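Local coordinates for protein Serpin48 (Tenebrio molitor, PDB 3OZQ) that inhibits the protease SPE with high specificity, acting as a serpin of insect innate immunity, at residues S21-V26 against S248-S253; S82-T85 against T90-T93; F182-S187 against V321-V326; V282-K285 against A291-D294. All coordinates share one frame; numbering follows the deposited sequence.

Contact 1 (S21-V26 against S248-S253); sequences SVYKEV and SKIKRS
Ile250 lies against Tyr23 and Lys24, joining the N-terminal helix 10-29 of the serpin fold to the short helix 250-254. Its CD1 sits over one face of the Tyr23 ring, 3.9 Å from the ring centroid and 19° off the normal, which meets the geometry of a CH-pi contact. The methyl is displaced toward the CD2-CE2 side of the ring, and Tyr23 CE2 is 3.7 Å from Ile250 CD1. Having CG1 anti to the backbone N (chi1 -165°) sends this branch to the ring and leaves CG2 for Lys24. The phenol is positioned from further out: its OH bonds to Glu247 OE2, and its ring meets that of Phe34 with the planes about 60° apart. Both Tyr23 and Ile250 also touch Ile357 of strand 356-362. With an alanine in place of Tyr23, Ile250 CD1 would probably lose the face it packs on and Glu247 the hydroxyl that bonds it. Outside this apolar pair, the Lys24 chain runs past Ile250 in the opposing direction, bent at chi3 and chi4, and its NZ bonds to Glu247 O. That course is tight, with Lys24 CE only 3.3 Å from Ile250 CG2.

Contact 2 (S82-T85 against T90-T93); sequences SKLT and TLHT
Leu84 and Leu91 form the close-packed half of this contact, their side chains running abreast in one direction. The methyls that meet are Leu84 CD1 and Leu91 CD2, 3.7 Å apart. Leu91 carries its CG anti to the backbone N (chi1 179°), whereas Leu84 has its CG beside the backbone N (chi1 -47°); these different torsions let the two methyls meet. Beside them, Leu91 N gives a weak hydrogen bond to Leu84 O, 3.4 Å long but nearly straight at 167°. Leu84 O is also 3.9 Å from Leu91 CB. Leu84 is the first residue to leave helical angles after helix 70-83, so its carbonyl can turn to the strand. The motif is a short helix-to-strand connection: four residues separate the segments, and the chain returns as strand 90-100 of the large serpin sheet, beside strand 163-174. There Leu91 also packs on Leu169 and Phe171. The other half is looser. Thr85 and Thr90 share a single backbone bridge, CA to CA 5.2 Å, yet neither threonine side chain touches the other segment, and that of Thr85 is exposed to solvent. Thr90 instead places its CG2 over one face of the His92 ring, 3.9 Å above the ring plane, while His92 stacks on the Tyr170 ring of the neighbouring strand.

Contact 3 (F182-S187 against V321-V326); sequences FHTRKS and VSEEGV
Thr184 and Glu323 alone join these two segments, and their CA atoms are still 8.5 Å apart, so a single side-chain hydrogen bond spans the interval. Along 321-326 the chain first leaves strand 310-321 at Val321. Ser322 then begins a tight loop, its N bonding to Gly325 O at 2.9 Å. Glu323, inside this loop, reaches outward with CG beside the backbone N and the chain bent at chi2. Its OE1 accepts the hydroxyl of Thr184, OG1 to OE1 2.9 Å. The donor arrives on the anti side of OE1, 20° out of the carboxylate plane, and Thr184 comes from the opposite direction with OG1 beside its own backbone N. Thr184 CG2 also lies 3.6 Å from Glu323 OE1. The second oxygen, OE2, makes a salt bridge to Lys270, which helps fix how the carboxylate is turned. A leucine at Glu323 would probably leave the Thr184 hydroxyl without this acceptor and Lys270 without its charged mate. Past Glu324 comes Gly325, at phi 154° and psi -133°, where a CB would jam against Glu324 O. Gly325 and Val326 form a short strand. The Glu-Glu-Gly sequence ahead of an alanine run marks the hinge of the serpin reactive loop, and the antiparallel pairing of 325-326 with strand 163-174 is consistent with partial insertion of that hinge. Thr184 precedes strand 185-190, which pairs with strand 196-205; Met202 of the latter touches both Thr184 and Glu323.

Contact 4 (V282-K285 against A291-D294); sequences VLKK and AFGD
Lys284 and Phe292 mark the closest backbone approach, 8.4 Å between CA atoms, where helix 279-286 faces the end of a 3-10 turn. Such a gap leaves the bridging to side chains, and the Phe292 ring reaches across to the helix. With CG beside its backbone N (chi1 -58°), Phe292 directs its ring at the helix and presents different parts of it to two successive residues. Lys284 lies along the CD2-CE2 side, approaching the ring obliquely: its CG is 3.5 Å from Phe292 CD2, and the same Lys284 CG is 3.6 Å from Phe292 CE2. The lysine and phenylalanine chains run past each other in opposite senses. With bends at chi3 (90°) and chi4 (86°), the lysine still runs on along the phenylalanine toward its backbone, leaving Lys284 NZ 4.2 Å from Phe292 CB. Contact with the ring is thus made by the aliphatic stem rather than the ammonium. Leu283 meets the far end of the ring instead, its CB 4.1 Å from Phe292 CZ and near the ring plane, an edge contact. No hydrogen bond crosses between the segments, in keeping with a largely apolar, buried contact. This is plain packing within the serpin fold: a helix is held to the connection that follows it. Around it, Leu283 and Phe292 both rest on Ile313 of strand 310-321; Phe292 also touches Ile310, whose backbone bonds to Ala291. Helix 10-29 also supplies Phe18 to Leu283 and Glu25 to Val282 and Lys285.

Overall arrangement
Contact 4 is buried and largely apolar, contacts 1 and 2 are partly buried, and contact 3 lies at the surface. Their chemistry follows: hydrocarbon packing on aromatic rings in contacts 1 and 4, leucine packing beside a weak backbone bond in contact 2, and one hydroxyl-to-carboxylate bond in contact 3. Contacts 1 and 4 touch each other through helices 10-29 and 279-286, where Val26 CG2 is 4.1 Å from Val282 CG2. Contacts 2 and 3 do not touch, yet both border strand 163-174, against which strands 90-100 and 325-326 pair. Contacts 3 and 4 lie on opposite sides of the chain's centre, their own centres about 42 Å apart.

Contact 1 (S21-V26 against S248-S253)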
loop_
_atom_site.group_PDB
_atom_site.type_symbol
_atom_site.label_atom_id
_atom_site.label_comp_id
_atom_site.label_asym_id
_atom_site.label_seq_id
_atom_site.Cartn_x
_atom_site.Cartn_y
_atom_site.Cartn_z
ATOM N N SER A 21 4.867 -10.983 0.650
ATOM C CA SER A 21 4.892 -11.455 2.025
ATOM C C SER A 21 3.808 -10.736 2.816
ATOM O O SER A 21 3.096 -11.350 3.593
ATOM C CB SER A 21 6.266 -11.220 2.669
ATOM O OG SER A 21 7.294 -11.905 1.967
ATOM N N VAL A 22 3.685 -9.430 2.604
ATOM C CA VAL A 22 2.634 -8.663 3.262
ATOM C C VAL A 22 1.241 -9.113 2.826
ATOM O O VAL A 22 0.368 -9.344 3.670
ATOM C CB VAL A 22 2.824 -7.148 3.066
ATOM C CG1 VAL A 22 1.607 -6.386 3.574
ATOM C CG2 VAL A 22 4.068 -6.680 3.832
ATOM N N TYR A 23 1.042 -9.265 1.513
ATOM C CA TYR A 23 -0.243 -9.687 0.970
ATOM C C TYR A 23 -0.678 -10.991 1.645
ATOM O O TYR A 23 -1.814 -11.112 2.106
ATOM C CB TYR A 23 -0.149 -9.827 -0.568
ATOM C CG TYR A 23 -1.405 -10.238 -1.296
ATOM C CD1 TYR A 23 -2.042 -9.366 -2.177
ATOM C CD2 TYR A 23 -1.944 -11.505 -1.128
ATOM C CE1 TYR A 23 -3.190 -9.753 -2.871
ATOM C CE2 TYR A 23 -3.082 -11.899 -1.809
ATOM C CZ TYR A 23 -3.704 -11.019 -2.676
ATOM O OH TYR A 23 -4.836 -11.428 -3.338
ATOM N N LYS A 24 0.238 -11.956 1.721
ATOM C CA LYS A 24 -0.074 -13.275 2.281
ATOM C C LYS A 24 -0.558 -13.171 3.714
ATOM O O LYS A 24 -1.453 -13.894 4.135
ATOM C CB LYS A 24 1.150 -14.200 2.217
ATOM C CG LYS A 24 0.834 -15.663 2.514
ATOM C CD LYS A 24 1.998 -16.592 2.136
ATOM C CE LYS A 24 2.048 -16.887 0.627
ATOM N NZ LYS A 24 1.151 -18.012 0.173
ATOM N N GLU A 25 0.044 -12.263 4.469
ATOM C CA GLU A 25 -0.375 -12.040 5.844
ATOM C C GLU A 25 -1.738 -11.357 5.912
ATOM O O GLU A 25 -2.623 -11.799 6.641
ATOM C CB GLU A 25 0.671 -11.200 6.576
ATOM C CG GLU A 25 1.098 -11.790 7.887
ATOM C CD GLU A 25 1.314 -13.287 7.804
ATOM O OE1 GLU A 25 2.138 -13.729 6.979
ATOM O OE2 GLU A 25 0.656 -14.021 8.571
ATOM N N VAL A 26 -1.914 -10.288 5.141
ATOM C CA VAL A 26 -3.159 -9.522 5.213
ATOM C C VAL A 26 -4.374 -10.379 4.879
ATOM O O VAL A 26 -5.427 -10.250 5.506
ATOM C CB VAL A 26 -3.124 -8.264 4.339
ATOM C CG1 VAL A 26 -4.536 -7.685 4.180
ATOM C CG2 VAL A 26 -2.190 -7.244 4.955
ATOM N N SER A 248 -1.880 -19.114 -3.552
ATOM C CA SER A 248 -1.007 -20.169 -3.069
ATOM C C SER A 248 0.348 -19.999 -3.733
ATOM O O SER A 248 1.368 -20.471 -3.218
ATOM C CB SER A 248 -1.598 -21.545 -3.363
ATOM O OG SER A 248 -2.783 -21.752 -2.608
ATOM N N LYS A 249 0.352 -19.296 -4.863
ATOM C CA LYS A 249 1.589 -18.948 -5.566
ATOM C C LYS A 249 1.794 -17.429 -5.630
ATOM O O LYS A 249 2.275 -16.896 -6.637
ATOM C CB LYS A 249 1.575 -19.527 -6.985
ATOM C CG LYS A 249 1.269 -21.014 -7.036
ATOM C CD LYS A 249 0.807 -21.452 -8.415
ATOM C CE LYS A 249 0.117 -22.811 -8.332
ATOM N NZ LYS A 249 -0.967 -22.803 -7.300
ATOM N N ILE A 250 1.451 -16.744 -4.538
ATOM C CA ILE A 250 1.425 -15.283 -4.507
ATOM C C ILE A 250 2.732 -14.625 -4.937
ATOM O O ILE A 250 2.743 -13.526 -5.499
ATOM C CB ILE A 250 1.044 -14.764 -3.108
ATOM C CG1 ILE A 250 0.656 -13.289 -3.195
ATOM C CG2 ILE A 250 2.181 -14.998 -2.116
ATOM C CD1 ILE A 250 -0.460 -13.023 -4.191
ATOM N N LYS A 251 3.837 -15.304 -4.666
ATOM C CA LYS A 251 5.160 -14.801 -5.007
ATOM C C LYS A 251 5.283 -14.603 -6.518
ATOM O O LYS A 251 5.702 -13.547 -7.001
ATOM C CB LYS A 251 6.229 -15.788 -4.526
ATOM C CG LYS A 251 5.998 -16.368 -3.119
ATOM C CD LYS A 251 4.708 -17.210 -3.009
ATOM C CE LYS A 251 4.786 -18.511 -3.793
ATOM N NZ LYS A 251 4.768 -18.295 -5.273
ATOM N N ARG A 252 4.908 -15.632 -7.267
ATOM C CA ARG A 252 5.001 -15.582 -8.721
ATOM C C ARG A 252 4.144 -14.456 -9.300
ATOM O O ARG A 252 4.526 -13.809 -10.272
ATOM C CB ARG A 252 4.599 -16.924 -9.335
ATOM C CG ARG A 252 5.701 -17.977 -9.327
ATOM C CD ARG A 252 6.184 -18.277 -7.916
ATOM N NE ARG A 252 7.125 -19.395 -7.884
ATOM C CZ ARG A 252 6.784 -20.652 -7.611
ATOM N NH1 ARG A 252 5.520 -20.955 -7.341
ATOM N NH2 ARG A 252 7.706 -21.607 -7.606
ATOM N N SER A 253 2.995 -14.206 -8.682
ATOM C CA SER A 253 2.052 -13.230 -9.221
ATOM C C SER A 253 2.578 -11.790 -9.226
ATOM O O SER A 253 2.117 -10.964 -10.010
ATOM C CB SER A 253 0.718 -13.313 -8.474
ATOM O OG SER A 253 0.247 -14.649 -8.441
#

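Contact 2 (S82-T85 against T90-T93)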
loop_
_atom_site.group_PDB
_atom_site.type_symbol
_atom_site.label_atom_id
_atom_site.label_comp_id
_atom_site.label_asym_id
_atom_site.label_seq_id
_atom_site.Cartn_x
_atom_site.Cartn_y
_atom_site.Cartn_z
ATOM N N SER A 82 10.853 11.056 -2.574
ATOM C CA SER A 82 10.877 12.317 -3.306
ATOM C C SER A 82 10.292 12.183 -4.720
ATOM O O SER A 82 9.766 13.143 -5.280
ATOM C CB SER A 82 12.308 12.854 -3.383
ATOM O OG SER A 82 13.094 12.051 -4.248
ATOM N N LYS A 83 10.388 10.995 -5.302
ATOM C CA LYS A 83 9.926 10.796 -6.675
ATOM C C LYS A 83 8.430 10.488 -6.787
ATOM O O LYS A 83 7.816 10.738 -7.824
ATOM C CB LYS A 83 10.751 9.709 -7.364
ATOM C CG LYS A 83 12.205 10.101 -7.556
ATOM C CD LYS A 83 13.033 8.955 -8.100
ATOM C CE LYS A 83 14.489 9.377 -8.251
ATOM N NZ LYS A 83 15.306 8.359 -8.970
ATOM N N LEU A 84 7.842 9.951 -5.725
ATOM C CA LEU A 84 6.414 9.637 -5.738
ATOM C C LEU A 84 5.558 10.912 -5.772
ATOM O O LEU A 84 4.348 10.879 -5.510
ATOM C CB LEU A 84 6.046 8.754 -4.544
ATOM C CG LEU A 84 6.991 7.567 -4.329
ATOM C CD1 LEU A 84 6.445 6.632 -3.273
ATOM C CD2 LEU A 84 7.240 6.819 -5.610
ATOM N N THR A 85 6.210 12.036 -6.070
ATOM C CA THR A 85 5.516 13.277 -6.400
ATOM C C THR A 85 5.843 13.648 -7.843
ATOM O O THR A 85 7.006 13.837 -8.203
ATOM C CB THR A 85 5.878 14.443 -5.450
ATOM O OG1 THR A 85 5.145 15.616 -5.836
ATOM C CG2 THR A 85 7.380 14.744 -5.486
ATOM N N THR A 90 -0.012 11.865 -7.860
ATOM C CA THR A 90 0.412 12.161 -6.492
ATOM C C THR A 90 0.033 11.078 -5.485
ATOM O O THR A 90 -1.127 10.659 -5.402
ATOM C CB THR A 90 -0.209 13.471 -5.998
ATOM O OG1 THR A 90 -0.297 14.401 -7.083
ATOM C CG2 THR A 90 0.632 14.068 -4.862
ATOM N N LEU A 91 1.015 10.638 -4.714
ATOM C CA LEU A 91 0.753 9.835 -3.531
ATOM C C LEU A 91 0.570 10.763 -2.332
ATOM O O LEU A 91 1.430 11.600 -2.057
ATOM C CB LEU A 91 1.915 8.886 -3.277
ATOM C CG LEU A 91 1.764 8.002 -2.044
ATOM C CD1 LEU A 91 0.569 7.055 -2.238
ATOM C CD2 LEU A 91 3.048 7.229 -1.824
ATOM N N HIS A 92 -0.563 10.636 -1.644
ATOM C CA HIS A 92 -0.828 11.392 -0.424
ATOM C C HIS A 92 -0.630 10.463 0.765
ATOM O O HIS A 92 -1.182 9.369 0.801
ATOM C CB HIS A 92 -2.259 11.950 -0.424
ATOM C CG HIS A 92 -2.537 12.898 -1.551
ATOM N ND1 HIS A 92 -2.871 12.473 -2.818
ATOM C CD2 HIS A 92 -2.507 14.252 -1.606
ATOM C CE1 HIS A 92 -3.047 13.522 -3.604
ATOM N NE2 HIS A 92 -2.828 14.614 -2.893
ATOM N N THR A 93 0.180 10.892 1.726
ATOM C CA THR A 93 0.427 10.090 2.914
ATOM C C THR A 93 0.325 10.969 4.139
ATOM O O THR A 93 0.700 12.140 4.107
ATOM C CB THR A 93 1.832 9.456 2.868
ATOM O OG1 THR A 93 2.820 10.459 3.141
ATOM C CG2 THR A 93 2.099 8.870 1.510
#

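Contact 3 (F182-S187 against V321-V326)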
loop_
_atom_site.group_PDB
_atom_site.type_symbol
_atom_site.label_atom_id
_atom_site.label_comp_id
_atom_site.label_asym_id
_atom_site.label_seq_id
_atom_site.Cartn_x
_atom_site.Cartn_y
_atom_site.Cartn_z
ATOM N N PHE A 182 -19.603 6.660 -21.712
ATOM C CA PHE A 182 -20.830 6.350 -22.436
ATOM C C PHE A 182 -20.985 4.837 -22.524
ATOM O O PHE A 182 -22.096 4.304 -22.452
ATOM C CB PHE A 182 -20.817 6.971 -23.836
ATOM C CG PHE A 182 -19.507 7.622 -24.210
ATOM C CD1 PHE A 182 -18.809 8.414 -23.297
ATOM C CD2 PHE A 182 -18.974 7.443 -25.476
ATOM C CE1 PHE A 182 -17.609 9.006 -23.644
ATOM C CE2 PHE A 182 -17.776 8.034 -25.830
ATOM C CZ PHE A 182 -17.090 8.817 -24.911
ATOM N N HIS A 183 -19.856 4.148 -22.657
ATOM C CA HIS A 183 -19.863 2.704 -22.849
ATOM C C HIS A 183 -19.849 1.920 -21.537
ATOM O O HIS A 183 -19.826 0.692 -21.527
ATOM C CB HIS A 183 -18.714 2.293 -23.767
ATOM C CG HIS A 183 -18.828 2.864 -25.146
ATOM N ND1 HIS A 183 -17.732 3.136 -25.935
ATOM C CD2 HIS A 183 -19.913 3.219 -25.874
ATOM C CE1 HIS A 183 -18.137 3.632 -27.091
ATOM N NE2 HIS A 183 -19.456 3.695 -27.078
ATOM N N THR A 184 -19.887 2.639 -20.428
ATOM C CA THR A 184 -19.971 2.000 -19.131
ATOM C C THR A 184 -21.377 1.463 -18.852
ATOM O O THR A 184 -22.369 2.194 -18.960
ATOM C CB THR A 184 -19.545 2.972 -18.020
ATOM O OG1 THR A 184 -18.151 3.271 -18.179
ATOM C CG2 THR A 184 -19.804 2.371 -16.674
ATOM N N ARG A 185 -21.457 0.186 -18.490
ATOM C CA ARG A 185 -22.743 -0.464 -18.277
ATOM C C ARG A 185 -22.658 -1.562 -17.227
ATOM O O ARG A 185 -21.566 -2.024 -16.884
ATOM C CB ARG A 185 -23.259 -1.051 -19.594
ATOM C CG ARG A 185 -22.252 -1.939 -20.296
ATOM C CD ARG A 185 -22.840 -2.611 -21.543
ATOM N NE ARG A 185 -22.538 -4.041 -21.527
ATOM C CZ ARG A 185 -21.563 -4.616 -22.224
ATOM N NH1 ARG A 185 -20.803 -3.893 -23.039
ATOM N NH2 ARG A 185 -21.362 -5.924 -22.125
ATOM N N LYS A 186 -23.820 -1.961 -16.714
ATOM C CA LYS A 186 -23.940 -3.078 -15.784
ATOM C C LYS A 186 -23.641 -4.373 -16.523
ATOM O O LYS A 186 -24.234 -4.628 -17.563
ATOM C CB LYS A 186 -25.376 -3.154 -15.250
ATOM C CG LYS A 186 -25.807 -1.992 -14.401
ATOM C CD LYS A 186 -25.070 -2.010 -13.070
ATOM C CE LYS A 186 -25.741 -1.133 -12.031
ATOM N NZ LYS A 186 -24.924 -1.117 -10.776
ATOM N N SER A 187 -22.745 -5.200 -15.990
ATOM C CA SER A 187 -22.430 -6.486 -16.625
ATOM C C SER A 187 -22.118 -7.575 -15.601
ATOM O O SER A 187 -21.821 -7.281 -14.441
ATOM C CB SER A 187 -21.248 -6.348 -17.586
ATOM O OG SER A 187 -21.439 -5.290 -18.506
ATOM N N VAL A 321 -11.535 3.426 -8.335
ATOM C CA VAL A 321 -11.159 3.254 -9.729
ATOM C C VAL A 321 -12.334 3.562 -10.627
ATOM O O VAL A 321 -13.394 2.964 -10.498
ATOM C CB VAL A 321 -10.630 1.841 -10.003
ATOM C CG1 VAL A 321 -10.457 1.626 -11.480
ATOM C CG2 VAL A 321 -9.298 1.639 -9.284
ATOM N N SER A 322 -12.130 4.509 -11.535
ATOM C CA SER A 322 -13.198 4.979 -12.405
ATOM C C SER A 322 -12.692 5.220 -13.831
ATOM O O SER A 322 -11.578 4.821 -14.186
ATOM C CB SER A 322 -13.803 6.254 -11.830
ATOM O OG SER A 322 -12.834 7.289 -11.861
ATOM N N GLU A 323 -13.508 5.879 -14.648
ATOM C CA GLU A 323 -13.174 6.046 -16.065
ATOM C C GLU A 323 -11.941 6.920 -16.339
ATOM O O GLU A 323 -11.186 6.644 -17.267
ATOM C CB GLU A 323 -14.383 6.553 -16.855
ATOM C CG GLU A 323 -15.500 5.531 -16.972
ATOM C CD GLU A 323 -16.598 5.723 -15.939
ATOM O OE1 GLU A 323 -17.747 5.324 -16.226
ATOM O OE2 GLU A 323 -16.325 6.266 -14.844
ATOM N N GLU A 324 -11.724 7.955 -15.531
ATOM C CA GLU A 324 -10.558 8.821 -15.739
ATOM C C GLU A 324 -9.282 8.330 -15.059
ATOM O O GLU A 324 -8.181 8.710 -15.455
ATOM C CB GLU A 324 -10.849 10.262 -15.321
ATOM C CG GLU A 324 -11.090 11.208 -16.503
ATOM C CD GLU A 324 -9.877 11.339 -17.433
ATOM O OE1 GLU A 324 -10.074 11.666 -18.626
ATOM O OE2 GLU A 324 -8.730 11.121 -16.976
ATOM N N GLY A 325 -9.426 7.491 -14.041
ATOM C CA GLY A 325 -8.275 6.921 -13.366
ATOM C C GLY A 325 -8.616 6.542 -11.941
ATOM O O GLY A 325 -9.647 5.922 -11.685
ATOM N N VAL A 326 -7.756 6.925 -11.001
ATOM C CA VAL A 326 -7.978 6.574 -9.609
ATOM C C VAL A 326 -8.068 7.854 -8.782
ATOM O O VAL A 326 -7.201 8.726 -8.876
ATOM C CB VAL A 326 -6.875 5.643 -9.066
ATOM C CG1 VAL A 326 -6.657 4.478 -10.005
ATOM C CG2 VAL A 326 -5.589 6.402 -8.882
#

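Contact 4 (V282-K285 against A291-D294)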
loop_
_atom_site.group_PDB
_atom_site.type_symbol
_atom_site.label_atom_id
_atom_site.label_comp_id
_atom_site.label_asym_id
_atom_site.label_seq_id
_atom_site.Cartn_x
_atom_site.Cartn_y
_atom_site.Cartn_z
ATOM N N VAL A 282 1.033 -8.202 11.130
ATOM C CA VAL A 282 1.787 -8.591 9.942
ATOM C C VAL A 282 3.276 -8.730 10.271
ATOM O O VAL A 282 3.871 -9.780 10.030
ATOM C CB VAL A 282 1.597 -7.596 8.771
ATOM C CG1 VAL A 282 2.580 -7.897 7.632
ATOM C CG2 VAL A 282 0.157 -7.621 8.265
ATOM N N LEU A 283 3.864 -7.679 10.843
ATOM C CA LEU A 283 5.310 -7.631 11.029
ATOM C C LEU A 283 5.810 -8.695 12.004
ATOM O O LEU A 283 6.927 -9.196 11.865
ATOM C CB LEU A 283 5.766 -6.228 11.444
ATOM C CG LEU A 283 5.538 -5.228 10.307
ATOM C CD1 LEU A 283 5.802 -3.787 10.738
ATOM C CD2 LEU A 283 6.410 -5.615 9.109
ATOM N N LYS A 284 4.972 -9.052 12.969
ATOM C CA LYS A 284 5.316 -10.114 13.908
ATOM C C LYS A 284 5.550 -11.436 13.191
ATOM O O LYS A 284 6.498 -12.147 13.504
ATOM C CB LYS A 284 4.255 -10.273 15.007
ATOM C CG LYS A 284 4.412 -9.276 16.165
ATOM C CD LYS A 284 3.415 -9.536 17.297
ATOM C CE LYS A 284 3.980 -10.500 18.331
ATOM N NZ LYS A 284 4.807 -9.815 19.374
ATOM N N LYS A 285 4.696 -11.766 12.225
ATOM C CA LYS A 285 4.874 -13.012 11.484
ATOM C C LYS A 285 6.128 -12.968 10.609
ATOM O O LYS A 285 6.694 -14.004 10.284
ATOM C CB LYS A 285 3.644 -13.339 10.632
ATOM C CG LYS A 285 2.534 -14.064 11.376
ATOM C CD LYS A 285 2.937 -15.495 11.744
ATOM C CE LYS A 285 3.294 -16.319 10.508
ATOM N NZ LYS A 285 3.660 -17.721 10.864
ATOM N N ALA A 291 10.901 -5.136 19.022
ATOM C CA ALA A 291 10.389 -3.771 19.079
ATOM C C ALA A 291 8.999 -3.677 19.703
ATOM O O ALA A 291 8.570 -2.592 20.090
ATOM C CB ALA A 291 10.397 -3.137 17.704
ATOM N N PHE A 292 8.301 -4.811 19.780
ATOM C CA PHE A 292 6.934 -4.851 20.316
ATOM C C PHE A 292 6.876 -5.309 21.774
ATOM O O PHE A 292 5.800 -5.328 22.378
ATOM C CB PHE A 292 6.064 -5.810 19.490
ATOM C CG PHE A 292 5.973 -5.466 18.027
ATOM C CD1 PHE A 292 5.666 -4.180 17.613
ATOM C CD2 PHE A 292 6.183 -6.447 17.058
ATOM C CE1 PHE A 292 5.552 -3.883 16.240
ATOM C CE2 PHE A 292 6.086 -6.155 15.701
ATOM C CZ PHE A 292 5.769 -4.878 15.289
ATOM N N GLY A 293 8.019 -5.699 22.330
ATOM C CA GLY A 293 8.051 -6.315 23.650
ATOM C C GLY A 293 9.022 -5.691 24.637
ATOM O O GLY A 293 9.491 -4.571 24.433
ATOM N N ASP A 294 9.326 -6.422 25.708
ATOM C CA ASP A 294 10.119 -5.881 26.821
ATOM C C ASP A 294 11.571 -5.582 26.481
ATOM O O ASP A 294 12.174 -4.687 27.068
ATOM C CB ASP A 294 10.075 -6.818 28.032
ATOM C CG ASP A 294 8.748 -6.769 28.760
ATOM O OD1 ASP A 294 8.082 -5.714 28.708
ATOM O OD2 ASP A 294 8.375 -7.785 29.387
#